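Local coordinates for protein SusD homolog (Bacteroides ovatus, PDB 4F53) that probably binds mucin O-glycans at the cell surface as a SusD-like outer-membrane lipoprotein, serving glycan capture and uptake, at residues G356-F361 with V416-G421; G347-W352 with E424-Q429; A32-D37 with Y97-N102. One frame throughout, in Å; residues are numbered along the deposited sequence.

Contact 1 (G356-F361 with V416-G421); sequences GTAKDF and VAWSGG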
ATOM      1  N   GLY A 356      -8.874  -2.499  24.270  1.00 32.18           N
ATOM      2  CA  GLY A 356      -8.018  -3.612  24.678  1.00 29.55           C
ATOM      3  C   GLY A 356      -6.554  -3.245  24.712  1.00 31.92           C
ATOM      4  O   GLY A 356      -6.184  -2.122  24.364  1.00 30.76           O
ATOM      5  N   THR A 357      -5.695  -4.188  25.117  1.00 28.98           N
ATOM      6  CA  THR A 357      -4.244  -3.961  25.207  1.00 27.59           C
ATOM      7  C   THR A 357      -3.558  -4.091  23.839  1.00 31.66           C
ATOM      8  O   THR A 357      -4.111  -4.682  22.916  1.00 32.88           O
ATOM      9  CB  THR A 357      -3.612  -4.926  26.226  1.00 35.35           C
ATOM     10  OG1 THR A 357      -3.729  -6.251  25.730  1.00 36.77           O
ATOM     11  CG2 THR A 357      -4.284  -4.840  27.610  1.00 28.05           C
ATOM     12  N   ALA A 358      -2.376  -3.484  23.698  1.00 26.78           N
ATOM     13  CA  ALA A 358      -1.523  -3.570  22.499  1.00 24.25           C
ATOM     14  C   ALA A 358      -1.210  -5.054  22.182  1.00 30.60           C
ATOM     15  O   ALA A 358      -1.326  -5.473  21.034  1.00 29.55           O
ATOM     16  CB  ALA A 358      -0.235  -2.795  22.731  1.00 23.37           C
ATOM     17  N   LYS A 359      -0.875  -5.847  23.222  1.00 28.28           N
ATOM     18  CA  LYS A 359      -0.577  -7.258  23.083  1.00 28.99           C
ATOM     19  C   LYS A 359      -1.759  -8.029  22.521  1.00 34.59           C
ATOM     20  O   LYS A 359      -1.560  -8.858  21.638  1.00 33.59           O
ATOM     21  CB  LYS A 359      -0.143  -7.864  24.423  1.00 30.99           C
ATOM     22  CG  LYS A 359       0.106  -9.370  24.343  1.00 31.15           C
ATOM     23  CD  LYS A 359       0.605  -9.933  25.687  1.00 35.81           C
ATOM     24  CE  LYS A 359       0.419 -11.431  25.775  1.00 45.20           C
ATOM     25  NZ  LYS A 359       1.465 -12.158  25.032  1.00 64.70           N
ATOM     26  N   ASP A 360      -2.981  -7.764  23.023  1.00 32.58           N
ATOM     27  CA  ASP A 360      -4.148  -8.498  22.553  1.00 33.04           C
ATOM     28  C   ASP A 360      -4.469  -8.216  21.101  1.00 34.45           C
ATOM     29  O   ASP A 360      -4.767  -9.164  20.383  1.00 36.59           O
ATOM     30  CB  ASP A 360      -5.358  -8.224  23.443  1.00 36.76           C
ATOM     31  CG  ASP A 360      -5.271  -8.952  24.785  1.00 48.99           C
ATOM     32  OD1 ASP A 360      -4.400  -9.861  24.925  1.00 51.82           O
ATOM     33  OD2 ASP A 360      -6.073  -8.635  25.683  1.00 51.49           O
ATOM     34  N   PHE A 361      -4.336  -6.958  20.644  1.00 27.45           N
ATOM     35  CA  PHE A 361      -4.595  -6.611  19.262  1.00 26.75           C
ATOM     36  C   PHE A 361      -3.486  -7.085  18.325  1.00 30.66           C
ATOM     37  O   PHE A 361      -3.780  -7.463  17.199  1.00 32.24           O
ATOM     38  CB  PHE A 361      -4.822  -5.117  19.100  1.00 27.98           C
ATOM     39  CG  PHE A 361      -6.150  -4.680  19.666  1.00 29.39           C
ATOM     40  CD1 PHE A 361      -7.338  -5.258  19.224  1.00 30.43           C
ATOM     41  CD2 PHE A 361      -6.213  -3.686  20.637  1.00 29.56           C
ATOM     42  CE1 PHE A 361      -8.560  -4.861  19.759  1.00 33.13           C
ATOM     43  CE2 PHE A 361      -7.445  -3.263  21.141  1.00 32.23           C
ATOM     44  CZ  PHE A 361      -8.606  -3.864  20.712  1.00 31.32           C
ATOM     45  N   VAL A 416       8.732 -12.301  16.580  1.00 29.33           N
ATOM     46  CA  VAL A 416       7.287 -12.419  16.726  1.00 27.26           C
ATOM     47  C   VAL A 416       6.817 -12.266  18.185  1.00 31.37           C
ATOM     48  O   VAL A 416       5.967 -11.407  18.443  1.00 29.64           O
ATOM     49  CB  VAL A 416       6.744 -13.732  16.104  1.00 29.54           C
ATOM     50  CG1 VAL A 416       5.215 -13.752  16.126  1.00 28.04           C
ATOM     51  CG2 VAL A 416       7.274 -13.922  14.684  1.00 28.59           C
ATOM     52  N   ALA A 417       7.321 -13.130  19.107  1.00 30.08           N
ATOM     53  CA  ALA A 417       6.892 -13.165  20.518  1.00 29.99           C
ATOM     54  C   ALA A 417       6.850 -11.744  21.108  1.00 34.08           C
ATOM     55  O   ALA A 417       7.865 -11.042  21.113  1.00 34.58           O
ATOM     56  CB  ALA A 417       7.789 -14.083  21.333  1.00 30.93           C
ATOM     57  N   TRP A 418       5.630 -11.292  21.468  1.00 30.28           N
ATOM     58  CA  TRP A 418       5.369  -9.971  22.039  1.00 29.63           C
ATOM     59  C   TRP A 418       6.233  -9.749  23.291  1.00 33.51           C
ATOM     60  O   TRP A 418       6.112 -10.497  24.257  1.00 32.85           O
ATOM     61  CB  TRP A 418       3.883  -9.838  22.393  1.00 27.96           C
ATOM     62  CG  TRP A 418       3.564  -8.513  23.008  1.00 28.41           C
ATOM     63  CD1 TRP A 418       3.487  -8.221  24.341  1.00 31.46           C
ATOM     64  CD2 TRP A 418       3.368  -7.277  22.312  1.00 27.53           C
ATOM     65  NE1 TRP A 418       3.194  -6.895  24.518  1.00 29.36           N
ATOM     66  CE2 TRP A 418       3.141  -6.280  23.291  1.00 29.86           C
ATOM     67  CE3 TRP A 418       3.372  -6.909  20.950  1.00 28.40           C
ATOM     68  CZ2 TRP A 418       2.853  -4.955  22.953  1.00 27.79           C
ATOM     69  CZ3 TRP A 418       3.128  -5.583  20.613  1.00 29.09           C
ATOM     70  CH2 TRP A 418       2.857  -4.625  21.610  1.00 29.62           C
ATOM     71  N   SER A 419       7.086  -8.727  23.286  1.00 31.15           N
ATOM     72  CA  SER A 419       7.940  -8.514  24.450  1.00 31.79           C
ATOM     73  C   SER A 419       7.411  -7.407  25.375  1.00 32.77           C
ATOM     74  O   SER A 419       7.738  -7.394  26.567  1.00 32.02           O
ATOM     75  CB  SER A 419       9.368  -8.194  24.018  1.00 36.32           C
ATOM     76  OG  SER A 419       9.361  -7.102  23.123  1.00 51.02           O
ATOM     77  N   GLY A 420       6.622  -6.494  24.825  1.00 27.53           N
ATOM     78  CA  GLY A 420       6.135  -5.332  25.565  1.00 27.66           C
ATOM     79  C   GLY A 420       7.269  -4.401  25.952  1.00 32.27           C
ATOM     80  O   GLY A 420       8.381  -4.527  25.438  1.00 32.99           O
ATOM     81  N   GLY A 421       7.012  -3.487  26.878  1.00 28.74           N
ATOM     82  CA  GLY A 421       8.008  -2.521  27.330  1.00 27.51           C
ATOM     83  C   GLY A 421       8.240  -1.405  26.325  1.00 31.31           C
ATOM     84  O   GLY A 421       7.280  -0.803  25.807  1.00 28.75           O
TER
HETATM   85  O   HOH W   1       4.652 -12.887  24.713  1.00 60.12           O
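Lys359 lays the start of its side chain over one face of the Trp418 indole, a CH-pi contact in which CB stands 3.6 Å from the centroid of the five-membered ring and 17° off its normal. CG and CD carry on over the same five-membered ring, CD lying 3.6 Å from Trp418 CD1, because Lys359 CG is anti to the backbone N (chi1 177°) and the chain stays extended as far as CE. Ala358 adds its methyl at the benzo end of the same indole, CB 3.8 Å from Trp418 CH2. The touching atoms are thus almost all carbon, and the indole lies against the first turn of helix 358-372. Beyond the ring the lysine bends at its last torsion, and NZ makes a weak 3.3 Å bond to a water that in turn donates to Trp418 O at 2.8 Å. The stronger partner of this ammonium is Glu363, one turn further along the helix, in a salt bridge.

The opposite face of Trp418 is met by its own loop, where Gly420 N sits 3.5 Å above the plane near the rim. Gly420 and Gly421 both have positive phi, which suits glycine. Tyr362 meets the indole with its ring plane at about 50°, and Ser426, Gln429 and Ile430 of helix 423-438 touch it as well. On the helix side, Thr357 is the N-cap residue: its OG1 accepts from Asp360 N at 3.2 Å, a capping bond that closes the first turn, from which Ala358 and Lys359 reach the indole. The arrangement is a surface contact of a capped helix start with a tryptophan-bearing loop, within the largely helical, TPR-like SusD fold.

Contact 2 (G347-W352 with E424-Q429); sequences GALRNW and EKSLEQ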
ATOM      1  N   GLY A 347      -2.593   2.078  18.369  1.00 25.05           N
ATOM      2  CA  GLY A 347      -3.336   3.059  19.156  1.00 25.87           C
ATOM      3  C   GLY A 347      -3.301   2.726  20.639  1.00 28.32           C
ATOM      4  O   GLY A 347      -3.220   3.630  21.464  1.00 28.69           O
ATOM      5  N   ALA A 348      -3.370   1.424  20.992  1.00 24.48           N
ATOM      6  CA  ALA A 348      -3.328   0.978  22.387  1.00 24.15           C
ATOM      7  C   ALA A 348      -1.928   1.263  22.961  1.00 28.45           C
ATOM      8  O   ALA A 348      -1.813   1.724  24.098  1.00 28.22           O
ATOM      9  CB  ALA A 348      -3.697  -0.500  22.490  1.00 23.94           C
ATOM     10  N   LEU A 349      -0.883   1.070  22.131  1.00 25.22           N
ATOM     11  CA  LEU A 349       0.515   1.374  22.474  1.00 23.92           C
ATOM     12  C   LEU A 349       0.706   2.883  22.728  1.00 27.91           C
ATOM     13  O   LEU A 349       1.484   3.259  23.602  1.00 28.77           O
ATOM     14  CB  LEU A 349       1.439   0.897  21.335  1.00 22.91           C
ATOM     15  CG  LEU A 349       2.940   0.942  21.616  1.00 26.57           C
ATOM     16  CD1 LEU A 349       3.329  -0.049  22.703  1.00 26.46           C
ATOM     17  CD2 LEU A 349       3.725   0.775  20.357  1.00 23.79           C
ATOM     18  N   ARG A 350      -0.037   3.736  21.977  1.00 22.99           N
ATOM     19  CA  ARG A 350      -0.031   5.193  22.086  1.00 22.24           C
ATOM     20  C   ARG A 350      -0.934   5.650  23.217  1.00 28.33           C
ATOM     21  O   ARG A 350      -1.102   6.855  23.432  1.00 29.36           O
ATOM     22  CB  ARG A 350      -0.442   5.851  20.755  1.00 22.10           C
ATOM     23  CG  ARG A 350       0.545   5.567  19.644  1.00 24.88           C
ATOM     24  CD  ARG A 350       0.287   6.391  18.388  1.00 28.25           C
ATOM     25  NE  ARG A 350       1.216   5.954  17.351  1.00 34.06           N
ATOM     26  CZ  ARG A 350       2.487   6.343  17.243  1.00 36.30           C
ATOM     27  NH1 ARG A 350       2.987   7.253  18.072  1.00 24.67           N
ATOM     28  NH2 ARG A 350       3.259   5.841  16.296  1.00 27.29           N
ATOM     29  N   ASN A 351      -1.472   4.694  23.986  1.00 25.69           N
ATOM     30  CA  ASN A 351      -2.313   4.949  25.143  1.00 26.46           C
ATOM     31  C   ASN A 351      -3.680   5.589  24.727  1.00 31.16           C
ATOM     32  O   ASN A 351      -4.260   6.413  25.442  1.00 31.09           O
ATOM     33  CB  ASN A 351      -1.544   5.797  26.180  1.00 31.02           C
ATOM     34  CG  ASN A 351      -2.238   5.973  27.501  1.00 44.17           C
ATOM     35  OD1 ASN A 351      -2.854   5.056  28.025  1.00 36.16           O
ATOM     36  ND2 ASN A 351      -2.126   7.150  28.065  1.00 35.29           N
ATOM     37  N   TRP A 352      -4.216   5.141  23.596  1.00 27.52           N
ATOM     38  CA  TRP A 352      -5.538   5.573  23.140  1.00 27.95           C
ATOM     39  C   TRP A 352      -6.520   4.505  23.513  1.00 30.49           C
ATOM     40  O   TRP A 352      -6.118   3.354  23.683  1.00 31.20           O
ATOM     41  CB  TRP A 352      -5.551   5.817  21.625  1.00 26.49           C
ATOM     42  CG  TRP A 352      -4.613   6.894  21.184  1.00 27.80           C
ATOM     43  CD1 TRP A 352      -3.900   7.754  21.975  1.00 30.97           C
ATOM     44  CD2 TRP A 352      -4.315   7.246  19.832  1.00 27.52           C
ATOM     45  NE1 TRP A 352      -3.165   8.613  21.196  1.00 30.98           N
ATOM     46  CE2 TRP A 352      -3.392   8.321  19.873  1.00 32.34           C
ATOM     47  CE3 TRP A 352      -4.757   6.772  18.586  1.00 28.33           C
ATOM     48  CZ2 TRP A 352      -2.907   8.934  18.712  1.00 31.25           C
ATOM     49  CZ3 TRP A 352      -4.249   7.363  17.433  1.00 30.34           C
ATOM     50  CH2 TRP A 352      -3.329   8.422  17.502  1.00 31.14           C
ATOM     51  N   GLU A 424       9.421   2.005  20.955  1.00 26.88           N
ATOM     52  CA  GLU A 424       9.936   1.792  19.592  1.00 27.18           C
ATOM     53  C   GLU A 424      10.062   0.335  19.232  1.00 32.17           C
ATOM     54  O   GLU A 424       9.685  -0.027  18.121  1.00 32.27           O
ATOM     55  CB  GLU A 424      11.291   2.507  19.342  1.00 28.60           C
ATOM     56  CG  GLU A 424      11.105   3.995  19.114  1.00 37.28           C
ATOM     57  CD  GLU A 424      10.158   4.429  18.008  1.00 39.89           C
ATOM     58  OE1 GLU A 424      10.141   3.794  16.929  1.00 43.14           O
ATOM     59  OE2 GLU A 424       9.472   5.451  18.208  1.00 41.80           O
ATOM     60  N   LYS A 425      10.558  -0.504  20.160  1.00 29.01           N
ATOM     61  CA  LYS A 425      10.683  -1.937  19.897  1.00 28.85           C
ATOM     62  C   LYS A 425       9.282  -2.594  19.748  1.00 30.44           C
ATOM     63  O   LYS A 425       9.139  -3.520  18.951  1.00 30.10           O
ATOM     64  CB  LYS A 425      11.517  -2.646  20.986  1.00 32.63           C
ATOM     65  CG  LYS A 425      12.963  -2.131  21.185  1.00 52.97           C
ATOM     66  CD  LYS A 425      13.892  -2.400  20.008  1.00 72.01           C
ATOM     67  CE  LYS A 425      15.305  -1.924  20.266  1.00 95.29           C
ATOM     68  NZ  LYS A 425      16.145  -1.970  19.031  1.00106.23           N
ATOM     69  N   SER A 426       8.254  -2.085  20.459  1.00 25.15           N
ATOM     70  CA  SER A 426       6.893  -2.627  20.338  1.00 23.86           C
ATOM     71  C   SER A 426       6.254  -2.179  19.046  1.00 27.35           C
ATOM     72  O   SER A 426       5.574  -2.969  18.410  1.00 26.68           O
ATOM     73  CB  SER A 426       6.017  -2.213  21.512  1.00 24.66           C
ATOM     74  OG  SER A 426       6.568  -2.700  22.716  1.00 33.13           O
ATOM     75  N   LEU A 427       6.464  -0.915  18.660  1.00 25.61           N
ATOM     76  CA  LEU A 427       5.944  -0.371  17.410  1.00 24.78           C
ATOM     77  C   LEU A 427       6.565  -1.132  16.246  1.00 29.00           C
ATOM     78  O   LEU A 427       5.864  -1.469  15.300  1.00 28.21           O
ATOM     79  CB  LEU A 427       6.244   1.146  17.316  1.00 24.58           C
ATOM     80  CG  LEU A 427       5.730   1.887  16.042  1.00 27.40           C
ATOM     81  CD1 LEU A 427       4.197   1.802  15.923  1.00 26.04           C
ATOM     82  CD2 LEU A 427       6.236   3.354  16.001  1.00 25.48           C
ATOM     83  N   GLU A 428       7.866  -1.464  16.344  1.00 27.21           N
ATOM     84  CA  GLU A 428       8.532  -2.239  15.299  1.00 26.57           C
ATOM     85  C   GLU A 428       7.864  -3.623  15.143  1.00 28.36           C
ATOM     86  O   GLU A 428       7.615  -4.036  14.011  1.00 25.94           O
ATOM     87  CB  GLU A 428      10.018  -2.368  15.577  1.00 28.02           C
ATOM     88  CG  GLU A 428      10.727  -3.133  14.472  1.00 34.91           C
ATOM     89  CD  GLU A 428      12.233  -3.184  14.572  1.00 51.87           C
ATOM     90  OE1 GLU A 428      12.759  -3.033  15.697  1.00 40.96           O
ATOM     91  OE2 GLU A 428      12.886  -3.414  13.527  1.00 40.29           O
ATOM     92  N   GLN A 429       7.517  -4.301  16.265  1.00 24.93           N
ATOM     93  CA  GLN A 429       6.813  -5.589  16.199  1.00 25.33           C
ATOM     94  C   GLN A 429       5.467  -5.445  15.514  1.00 28.45           C
ATOM     95  O   GLN A 429       5.202  -6.174  14.573  1.00 28.95           O
ATOM     96  CB  GLN A 429       6.626  -6.225  17.584  1.00 27.41           C
ATOM     97  CG  GLN A 429       7.949  -6.665  18.240  1.00 25.61           C
ATOM     98  CD  GLN A 429       7.685  -7.612  19.377  1.00 35.98           C
ATOM     99  OE1 GLN A 429       7.296  -7.198  20.452  1.00 32.63           O
ATOM    100  NE2 GLN A 429       7.834  -8.910  19.150  1.00 29.14           N
TER
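Leu349 reaches from the last turn of helix 337-349 to helix 423-438 with both methyls. CD1 meets Ser426 CB at 3.7 Å, while CD2 lies against the backbone of the next residue, 3.6 Å from Leu427 N, and touches Leu427 CB. Having CG anti to the backbone N (chi1 -171°) directs both branches at helix 423-438. With an alanine here, Ser426 CB and the backbone at Leu427 would probably lose their apolar cover, and a gap would be likely to open between the helices. Ser426 gives its hydroxyl to Asp422 O in the preceding turn, and its CB is the atom nearest Leu349 CD1.

The contact sits where helix 337-349 stops in a Schellman motif: Trp352 N bonds to Gly347 O at 2.8 Å and Asn351 N to Ala348 O at 3.0 Å, with Asn351 at positive phi as the C-prime residue. This helix end packs beside a second helix of the TPR-like SusD fold.

Arg350 adds a looser van der Waals contact, its NH2 3.9 Å from Leu427 CD2 at an oblique angle. That nitrogen is held by a salt bridge to Glu346 and a hydrogen bond to Tyr210, whereas the carboxylate of Glu424 stays 6.5 Å from it, measured from OE2.

Contact 3 (A32-D37 with Y97-N102); sequences ALNLQD and YPDYFN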
ATOM      1  N   ALA A  32     -20.411   3.684 -10.547  1.00 43.91           N
ATOM      2  CA  ALA A  32     -20.085   3.268  -9.171  1.00 42.49           C
ATOM      3  C   ALA A  32     -19.033   2.144  -9.183  1.00 44.08           C
ATOM      4  O   ALA A  32     -18.081   2.166  -8.399  1.00 42.44           O
ATOM      5  CB  ALA A  32     -21.347   2.807  -8.441  1.00 43.64           C
ATOM      6  N   LEU A  33     -19.195   1.185 -10.111  1.00 41.18           N
ATOM      7  CA  LEU A  33     -18.295   0.060 -10.279  1.00 39.14           C
ATOM      8  C   LEU A  33     -16.892   0.504 -10.713  1.00 39.45           C
ATOM      9  O   LEU A  33     -15.928  -0.069 -10.214  1.00 38.60           O
ATOM     10  CB  LEU A  33     -18.867  -0.956 -11.291  1.00 40.05           C
ATOM     11  CG  LEU A  33     -19.861  -1.985 -10.762  1.00 44.61           C
ATOM     12  CD1 LEU A  33     -20.371  -2.846 -11.902  1.00 44.57           C
ATOM     13  CD2 LEU A  33     -19.240  -2.860  -9.657  1.00 44.40           C
ATOM     14  N   ASN A  34     -16.773   1.492 -11.636  1.00 36.53           N
ATOM     15  CA  ASN A  34     -15.473   1.968 -12.103  0.50 36.33           C
ATOM     16  C   ASN A  34     -14.763   2.735 -10.941  1.00 39.87           C
ATOM     17  O   ASN A  34     -13.559   2.588 -10.746  1.00 41.38           O
ATOM     18  CB  ASN A  34     -15.647   2.839 -13.381  0.50 36.73           C
ATOM     19  CG  ASN A  34     -16.429   2.220 -14.552  0.50 54.66           C
ATOM     20  OD1 ASN A  34     -16.672   1.002 -14.644  0.50 39.17           O
ATOM     21  ND2 ASN A  34     -16.840   3.062 -15.505  0.50 51.12           N
ATOM     22  N   LEU A  35     -15.524   3.534 -10.179  1.00 35.98           N
ATOM     23  CA  LEU A  35     -14.977   4.298  -9.052  1.00 34.72           C
ATOM     24  C   LEU A  35     -14.473   3.349  -7.985  1.00 40.23           C
ATOM     25  O   LEU A  35     -13.372   3.548  -7.455  1.00 39.68           O
ATOM     26  CB  LEU A  35     -16.009   5.281  -8.469  1.00 34.93           C
ATOM     27  CG  LEU A  35     -16.582   6.381  -9.433  1.00 39.65           C
ATOM     28  CD1 LEU A  35     -17.477   7.322  -8.674  1.00 39.64           C
ATOM     29  CD2 LEU A  35     -15.471   7.193 -10.146  1.00 36.90           C
ATOM     30  N   GLN A  36     -15.239   2.271  -7.718  1.00 37.74           N
ATOM     31  CA  GLN A  36     -14.860   1.256  -6.721  1.00 36.31           C
ATOM     32  C   GLN A  36     -13.538   0.565  -7.106  1.00 40.10           C
ATOM     33  O   GLN A  36     -12.678   0.328  -6.256  1.00 39.05           O
ATOM     34  CB  GLN A  36     -15.978   0.225  -6.583  1.00 36.78           C
ATOM     35  CG  GLN A  36     -15.745  -0.763  -5.477  1.00 30.29           C
ATOM     36  CD  GLN A  36     -16.801  -1.818  -5.417  1.00 38.48           C
ATOM     37  OE1 GLN A  36     -16.878  -2.716  -6.263  1.00 36.24           O
ATOM     38  NE2 GLN A  36     -17.636  -1.733  -4.403  1.00 33.70           N
ATOM     39  N   ASP A  37     -13.383   0.263  -8.391  1.00 37.37           N
ATOM     40  CA  ASP A  37     -12.220  -0.436  -8.906  1.00 35.98           C
ATOM     41  C   ASP A  37     -10.901   0.319  -8.667  1.00 36.18           C
ATOM     42  O   ASP A  37      -9.883  -0.313  -8.387  1.00 36.10           O
ATOM     43  CB  ASP A  37     -12.421  -0.679 -10.411  1.00 38.85           C
ATOM     44  CG  ASP A  37     -11.198  -1.246 -11.122  1.00 47.18           C
ATOM     45  OD1 ASP A  37     -10.616  -2.223 -10.614  1.00 45.17           O
ATOM     46  OD2 ASP A  37     -10.787  -0.665 -12.136  1.00 56.91           O
ATOM     47  N   TYR A  97     -12.149  11.081 -12.068  1.00 40.78           N
ATOM     48  CA  TYR A  97     -13.004  12.265 -12.075  1.00 41.18           C
ATOM     49  C   TYR A  97     -14.082  12.358 -13.164  1.00 47.71           C
ATOM     50  O   TYR A  97     -15.197  12.730 -12.773  1.00 50.08           O
ATOM     51  CB  TYR A  97     -12.193  13.552 -11.992  1.00 41.55           C
ATOM     52  CG  TYR A  97     -11.809  13.840 -10.553  1.00 40.65           C
ATOM     53  CD1 TYR A  97     -12.771  14.191  -9.610  1.00 41.89           C
ATOM     54  CD2 TYR A  97     -10.501  13.661 -10.109  1.00 39.56           C
ATOM     55  CE1 TYR A  97     -12.432  14.418  -8.278  1.00 40.08           C
ATOM     56  CE2 TYR A  97     -10.142  13.930  -8.789  1.00 39.22           C
ATOM     57  CZ  TYR A  97     -11.112  14.297  -7.871  1.00 46.93           C
ATOM     58  OH  TYR A  97     -10.774  14.518  -6.545  1.00 45.67           O
ATOM     59  N   PRO A  98     -13.893  12.003 -14.459  1.00 43.53           N
ATOM     60  CA  PRO A  98     -15.026  12.108 -15.396  1.00 44.47           C
ATOM     61  C   PRO A  98     -16.239  11.276 -14.926  1.00 49.45           C
ATOM     62  O   PRO A  98     -17.348  11.809 -14.926  1.00 49.78           O
ATOM     63  CB  PRO A  98     -14.438  11.613 -16.724  1.00 45.64           C
ATOM     64  CG  PRO A  98     -12.983  11.880 -16.605  1.00 49.26           C
ATOM     65  CD  PRO A  98     -12.671  11.567 -15.165  1.00 44.43           C
ATOM     66  N   ASP A  99     -16.022  10.028 -14.419  1.00 45.05           N
ATOM     67  CA  ASP A  99     -17.114   9.177 -13.922  1.00 44.26           C
ATOM     68  C   ASP A  99     -17.715   9.717 -12.625  1.00 48.67           C
ATOM     69  O   ASP A  99     -18.935   9.653 -12.441  1.00 48.95           O
ATOM     70  CB  ASP A  99     -16.646   7.735 -13.724  1.00 44.29           C
ATOM     71  CG  ASP A  99     -16.523   6.925 -15.009  1.00 56.08           C
ATOM     72  OD1 ASP A  99     -16.795   7.480 -16.099  1.00 57.75           O
ATOM     73  OD2 ASP A  99     -16.177   5.728 -14.926  1.00 60.17           O
ATOM     74  N   TYR A 100     -16.862  10.248 -11.729  1.00 43.59           N
ATOM     75  CA  TYR A 100     -17.281  10.824 -10.456  1.00 42.81           C
ATOM     76  C   TYR A 100     -18.239  12.010 -10.700  1.00 49.73           C
ATOM     77  O   TYR A 100     -19.333  12.048 -10.124  1.00 50.83           O
ATOM     78  CB  TYR A 100     -16.051  11.241  -9.632  1.00 41.84           C
ATOM     79  CG  TYR A 100     -16.351  12.082  -8.417  1.00 42.86           C
ATOM     80  CD1 TYR A 100     -16.752  11.496  -7.220  1.00 43.13           C
ATOM     81  CD2 TYR A 100     -16.224  13.468  -8.457  1.00 44.69           C
ATOM     82  CE1 TYR A 100     -17.017  12.268  -6.092  1.00 43.17           C
ATOM     83  CE2 TYR A 100     -16.496  14.252  -7.340  1.00 45.21           C
ATOM     84  CZ  TYR A 100     -16.898  13.651  -6.160  1.00 49.78           C
ATOM     85  OH  TYR A 100     -17.153  14.440  -5.065  1.00 48.21           O
ATOM     86  N   PHE A 101     -17.850  12.943 -11.572  1.00 47.00           N
ATOM     87  CA  PHE A 101     -18.695  14.104 -11.882  1.00 49.27           C
ATOM     88  C   PHE A 101     -19.983  13.672 -12.589  1.00 56.99           C
ATOM     89  O   PHE A 101     -21.044  14.231 -12.315  1.00 59.62           O
ATOM     90  CB  PHE A 101     -17.923  15.129 -12.737  1.00 51.35           C
ATOM     91  CG  PHE A 101     -16.781  15.798 -12.004  1.00 51.50           C
ATOM     92  CD1 PHE A 101     -16.997  16.457 -10.795  1.00 53.36           C
ATOM     93  CD2 PHE A 101     -15.506  15.843 -12.562  1.00 53.06           C
ATOM     94  CE1 PHE A 101     -15.945  17.086 -10.126  1.00 53.91           C
ATOM     95  CE2 PHE A 101     -14.455  16.478 -11.890  1.00 55.40           C
ATOM     96  CZ  PHE A 101     -14.679  17.086 -10.674  1.00 52.67           C
ATOM     97  N   ASN A 102     -19.898  12.643 -13.447  1.00 53.59           N
ATOM     98  CA  ASN A 102     -21.043  12.123 -14.175  1.00 54.64           C
ATOM     99  C   ASN A 102     -22.061  11.493 -13.212  1.00 59.38           C
ATOM    100  O   ASN A 102     -23.245  11.822 -13.318  1.00 62.15           O
ATOM    101  CB  ASN A 102     -20.598  11.143 -15.254  1.00 52.62           C
ATOM    102  CG  ASN A 102     -21.658  10.798 -16.264  1.00 62.88           C
ATOM    103  OD1 ASN A 102     -22.729  11.419 -16.344  1.00 56.08           O
ATOM    104  ND2 ASN A 102     -21.387   9.779 -17.052  1.00 54.84           N
TER
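Leu35 and Tyr100 mark the nearest backbone approach, CA to CA 7.1 Å, between two helical segments whose axes come within 9.4 Å and run at 138° to each other, closer to antiparallel than parallel. Leu35 makes the apolar part of the contact. Its CD2 rests 3.7 Å from Tyr100 N and 3.8 Å from Asp99 CB, and CD1 lies by Tyr100 CA, at the edge of the phenol ring and near its plane. The leucine therefore packs against the base of the tyrosine, whose ring extends away to helix 110-131, where the hydroxyl bonds to Glu117. Lys104 also bonds that hydroxyl. Leu35 also touches Tyr119 and Phe96.

Toward the solvent, Asn34 donates from ND2 to Asp99 OD2 at 2.8 Å, with an N-H...O angle of 168°. The acceptor lies in the amide plane, but the donor comes from the syn side of the carboxylate, 27° out of its plane. Asp99 CG is anti to the carbonyl carbon, which brings OD2 over to the asparagine, close to its CB as well. Asn34 has a second deposited conformer, so this bond describes one state. The whole is helix-helix packing between helices 25-37 and 82-106 of the TPR-like SusD fold. A short, nearly straight bond from a neutral amide to a carboxylate, on the more exposed side of a buried leucine, is consistent with apolar packing inside and a polar pair near solvent.

How the contacts relate
From the N terminus, contact 3 closes first: the chain runs from helix 25-37 through helix 44-58 and returns along helix 82-106, pairing helix 25-37 with helix 82-106. Contact 2 opens much later, at the end of helix 337-349, and closes on helix 423-438. Contact 1 both opens and closes within that span, joining the start of the next helix, 358-372, to the loop just before helix 423-438. The two adjoin, with centres 8 Å apart: Gln429 bonds Ala417 and Ser419, and Ala348 packs on Ala358. Contact 3 lies across the chain's centre, its nearest atoms about 26 Å from either.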